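Local structure of ketosynthase (Streptomyces sp. MSC090213JE08, 6KXD) at residues Ser19-Gly22 / Glu27-Ala30; Ile347-Ala352 / Val388-Ser393. The protein is the ketosynthase partner in the ishigamide ketosynthase/chain length factor pair, probably condensing acyl chains with malonyl-ACP to give 3-oxoacyl-ACP. All coordinates share one frame; numbering follows the deposited sequence.

Contact 1: Ser19-Gly22 / Glu27-Ala30; sequences SSIG and EYTA
Gly22 and Glu27 are where the two backbones come nearest, their CA atoms 4.6 Å apart: 19-22 is a type I beta turn that reverses the chain from strand 10-19 into strand 22-23, which leads to helix 24-34. Glycine suits this place twice over. At phi 144° and psi 147° a CB would be pressed against the carbonyl O of Ile21, and it would also point at the helix backbone and run into Glu27 O. The Glu27 carboxylate lies over the bare Gly22 CA, with OE2 3.6 Å from that carbon. OE2 is engaged by the backbone N of Thr23, so the carboxylate grips the chain just beyond the turn. Ser19 heads an ST turn: its OG accepts from Ile21 N (3.1 Å) and donates to Gly22 O (2.7 Å), meeting a lone pair in the carbonyl plane. A small hydroxyl that can both give and take is what this tight loop needs. With CG anti to its own N (chi1 -176°), the Tyr28 ring ends up beside the turn. It presents its CD1-CE1 side obliquely to the serine hydroxyl and to Ile21, while OH reaches past both to Leu344 O. An isoleucine suits the apolar side of the ring: its CG1 lies 3.9 Å from Tyr28 CD1, and its CD1 4.0 Å from Tyr28 CE1.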
loop_
_atom_site.group_PDB
_atom_site.type_symbol
_atom_site.label_atom_id
_atom_site.label_comp_id
_atom_site.label_asym_id
_atom_site.label_seq_id
_atom_site.Cartn_x
_atom_site.Cartn_y
_atom_site.Cartn_z
ATOM N N SER A 19 -9.823 -0.962 18.430
ATOM C CA SER A 19 -8.690 -1.783 18.852
ATOM C C SER A 19 -9.165 -2.826 19.853
ATOM O O SER A 19 -10.255 -2.703 20.436
ATOM C CB SER A 19 -7.587 -0.927 19.439
ATOM O OG SER A 19 -7.743 -0.775 20.840
ATOM N N SER A 20 -8.276 -3.795 20.066
ATOM C CA SER A 20 -8.477 -4.903 20.960
ATOM C C SER A 20 -8.484 -4.425 22.418
ATOM O O SER A 20 -8.897 -5.207 23.240
ATOM C CB SER A 20 -7.438 -5.984 20.720
ATOM O OG SER A 20 -6.151 -5.488 21.025
ATOM N N ILE A 21 -8.027 -3.190 22.712
ATOM C CA ILE A 21 -7.964 -2.643 24.062
ATOM C C ILE A 21 -8.839 -1.396 24.209
ATOM O O ILE A 21 -8.669 -0.624 25.191
ATOM C CB ILE A 21 -6.519 -2.349 24.515
ATOM C CG1 ILE A 21 -5.887 -1.143 23.809
ATOM C CG2 ILE A 21 -5.683 -3.610 24.372
ATOM C CD1 ILE A 21 -4.566 -0.724 24.372
ATOM N N GLY A 22 -9.759 -1.171 23.266
ATOM C CA GLY A 22 -10.594 0.004 23.345
ATOM C C GLY A 22 -10.914 0.622 21.994
ATOM O O GLY A 22 -10.104 0.606 21.065
ATOM N N GLU A 27 -11.466 5.368 25.330
ATOM C CA GLU A 27 -11.281 3.941 25.615
ATOM C C GLU A 27 -9.819 3.543 25.352
ATOM O O GLU A 27 -9.276 2.694 26.043
ATOM C CB GLU A 27 -12.178 3.083 24.737
ATOM C CG GLU A 27 -13.453 2.546 25.366
ATOM C CD GLU A 27 -13.700 1.075 25.034
ATOM O OE1 GLU A 27 -13.544 0.226 25.937
ATOM O OE2 GLU A 27 -14.040 0.764 23.872
ATOM N N TYR A 28 -9.191 4.139 24.328
ATOM C CA TYR A 28 -7.877 3.684 23.879
ATOM C C TYR A 28 -6.807 4.288 24.769
ATOM O O TYR A 28 -5.901 3.591 25.181
ATOM C CB TYR A 28 -7.627 4.069 22.420
ATOM C CG TYR A 28 -6.331 3.549 21.838
ATOM C CD1 TYR A 28 -6.083 2.195 21.780
ATOM C CD2 TYR A 28 -5.404 4.409 21.278
ATOM C CE1 TYR A 28 -4.914 1.694 21.220
ATOM C CE2 TYR A 28 -4.236 3.933 20.701
ATOM C CZ TYR A 28 -3.981 2.572 20.693
ATOM O OH TYR A 28 -2.846 2.091 20.099
ATOM N N THR A 29 -6.934 5.581 25.084
ATOM C CA THR A 29 -6.058 6.190 26.039
ATOM C C THR A 29 -6.124 5.430 27.381
ATOM O O THR A 29 -5.096 5.314 28.068
ATOM C CB THR A 29 -6.398 7.661 26.260
ATOM O OG1 THR A 29 -6.512 8.286 24.977
ATOM C CG2 THR A 29 -5.356 8.360 27.098
ATOM N N ALA A 30 -7.311 4.921 27.738
ATOM C CA ALA A 30 -7.517 4.178 28.999
ATOM C C ALA A 30 -6.735 2.872 28.910
ATOM O O ALA A 30 -5.952 2.568 29.807
ATOM C CB ALA A 30 -8.980 3.884 29.266
#

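Contact 2: Ile347-Ala352 / Val388-Ser393; sequences IACGLA and VQNNSS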
loop_
_atom_site.group_PDB
_atom_site.type_symbol
_atom_site.label_atom_id
_atom_site.label_comp_id
_atom_site.label_asym_id
_atom_site.label_seq_id
_atom_site.Cartn_x
_atom_site.Cartn_y
_atom_site.Cartn_z
ATOM N N ILE A 347 -0.997 6.608 17.164
ATOM C CA ILE A 347 -2.018 7.256 17.969
ATOM C C ILE A 347 -1.574 7.194 19.441
ATOM O O ILE A 347 -1.624 8.196 20.142
ATOM C CB ILE A 347 -3.405 6.655 17.734
ATOM C CG1 ILE A 347 -3.870 6.954 16.314
ATOM C CG2 ILE A 347 -4.416 7.205 18.750
ATOM C CD1 ILE A 347 -5.124 6.216 15.921
ATOM N N ALA A 348 -1.103 6.023 19.869
ATOM C CA ALA A 348 -0.576 5.828 21.210
ATOM C C ALA A 348 0.507 6.876 21.497
ATOM O O ALA A 348 0.498 7.516 22.564
ATOM C CB ALA A 348 -0.091 4.420 21.363
ATOM N N CYS A 349 1.378 7.116 20.510
ATOM C CA CYS A 349 2.435 8.118 20.581
ATOM C C CYS A 349 1.887 9.531 20.704
ATOM O O CYS A 349 2.447 10.347 21.459
ATOM C CB CYS A 349 3.361 8.056 19.379
ATOM S SG CYS A 349 4.411 6.600 19.461
ATOM N N GLY A 350 0.836 9.829 19.946
ATOM C CA GLY A 350 0.280 11.132 20.018
ATOM C C GLY A 350 -0.384 11.356 21.365
ATOM O O GLY A 350 -0.340 12.454 21.915
ATOM N N LEU A 351 -1.047 10.311 21.858
ATOM C CA LEU A 351 -1.795 10.365 23.116
ATOM C C LEU A 351 -0.804 10.445 24.285
ATOM O O LEU A 351 -1.050 11.132 25.312
ATOM C CB LEU A 351 -2.666 9.121 23.193
ATOM C CG LEU A 351 -3.906 9.138 22.314
ATOM C CD1 LEU A 351 -4.623 7.804 22.365
ATOM C CD2 LEU A 351 -4.843 10.286 22.700
ATOM N N ALA A 352 0.330 9.764 24.113
ATOM C CA ALA A 352 1.397 9.760 25.089
ATOM C C ALA A 352 1.918 11.180 25.229
ATOM O O ALA A 352 2.115 11.622 26.369
ATOM C CB ALA A 352 2.503 8.813 24.714
ATOM N N VAL A 388 8.316 11.870 20.298
ATOM C CA VAL A 388 8.226 10.434 20.344
ATOM C C VAL A 388 8.530 9.868 18.950
ATOM O O VAL A 388 8.170 10.441 17.951
ATOM C CB VAL A 388 6.854 9.967 20.849
ATOM C CG1 VAL A 388 6.783 8.455 20.939
ATOM C CG2 VAL A 388 6.488 10.598 22.181
ATOM N N GLN A 389 9.285 8.773 18.941
ATOM C CA GLN A 389 9.585 7.998 17.743
ATOM C C GLN A 389 8.695 6.749 17.736
ATOM O O GLN A 389 8.568 6.027 18.705
ATOM C CB GLN A 389 11.077 7.692 17.696
ATOM C CG GLN A 389 11.469 6.675 16.642
ATOM C CD GLN A 389 12.951 6.399 16.728
ATOM O OE1 GLN A 389 13.749 7.300 16.960
ATOM N NE2 GLN A 389 13.330 5.154 16.542
ATOM N N ASN A 390 8.033 6.528 16.604
ATOM C CA ASN A 390 7.264 5.339 16.418
ATOM C C ASN A 390 7.876 4.528 15.284
ATOM O O ASN A 390 7.837 4.960 14.139
ATOM C CB ASN A 390 5.824 5.701 16.059
ATOM C CG ASN A 390 4.894 4.518 15.939
ATOM O OD1 ASN A 390 4.833 3.676 16.848
ATOM N ND2 ASN A 390 4.130 4.481 14.848
ATOM N N ASN A 391 8.370 3.339 15.631
ATOM C CA ASN A 391 9.044 2.469 14.763
ATOM C C ASN A 391 8.070 1.480 14.142
ATOM O O ASN A 391 7.075 1.050 14.732
ATOM C CB ASN A 391 10.101 1.608 15.447
ATOM C CG ASN A 391 11.334 2.370 15.875
ATOM O OD1 ASN A 391 11.449 3.577 15.682
ATOM N ND2 ASN A 391 12.274 1.648 16.459
ATOM N N SER A 392 8.450 1.033 12.946
ATOM C CA SER A 392 7.737 -0.011 12.329
ATOM C C SER A 392 8.648 -0.609 11.273
ATOM O O SER A 392 9.425 0.107 10.646
ATOM C CB SER A 392 6.430 0.469 11.759
ATOM O OG SER A 392 6.659 1.175 10.547
ATOM N N SER A 393 8.598 -1.937 11.198
ATOM C CA SER A 393 9.337 -2.723 10.274
ATOM C C SER A 393 8.348 -3.738 9.740
ATOM O O SER A 393 7.347 -4.017 10.398
ATOM C CB SER A 393 10.531 -3.396 10.900
ATOM O OG SER A 393 11.454 -2.418 11.332
#
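The amide of Asn390 is approached obliquely by the sulfur of Cys349, which is raised from the amide plane and set off to the CB and OD1 side; SG is 3.8 Å from Asn390 CB and 3.9 Å from Asn390 OD1. The amide's polar atoms are taken up elsewhere: ND2 bonds to Asn174 OD1 and Ser342 O, and OD1 to Ser299 OG. Three bonds should fix its rotation, and an asparagine, able to donate and accept in so small a group, fits this buried spot. Two more amides stand on the other side of the strand. Gln389 NE2 donates to Asn391 OD1 at 2.6 Å, nearly straight (163°) and close to the glutamine's amide plane. Further bonds from Gln389 OE1 to Tyr320 OH and from Asn391 ND2 to Glu312 satisfy this pair where helix 274-288 covers the sheet.

Across the contact itself the chemistry is apolar. Cys349 reaches down from helix 341-355, and its SG meets Val388 CG1 at a snug 3.4 Å, the methyl brought there by lying anti to the valine's N (chi1 -178°). Cysteine is slim enough to fit between Val388 and Asn390, two residues apart on the strand, where the backbones come close: Cys349 CA and Val388 CA are 6.2 Å apart. The axes of 347-352 and 388-393 run at 169° and pass 8.7 Å apart at closest. With 274-288 on the sheet's outer face, helix 341-355 is consistent with the buried central helix layer of the alpha-beta-alpha-beta-alpha thiolase fold.

In the fold
Both contacts are largely buried, but contact 2 is wholly so and lies nearer the centre of the chain, whereas contact 1 has an exposed edge at Glu27. They hold different elements but touch directly: helix 24-34 of contact 1 packs on helix 341-355 of contact 2, and strands 10-19 and 387-394 belong to the same mixed sheet. Tyr28 makes the join, turning one side of its ring to the turn 19-22 and the other to Leu351 and Ile347, with Tyr28 CD2 3.6 Å from Leu351 CD1. Chemistry follows place. At the turn, polar groups tie up the local backbone; in the helix-on-sheet layer, sulfur and methyl meet, and buried amides find partners in surrounding elements.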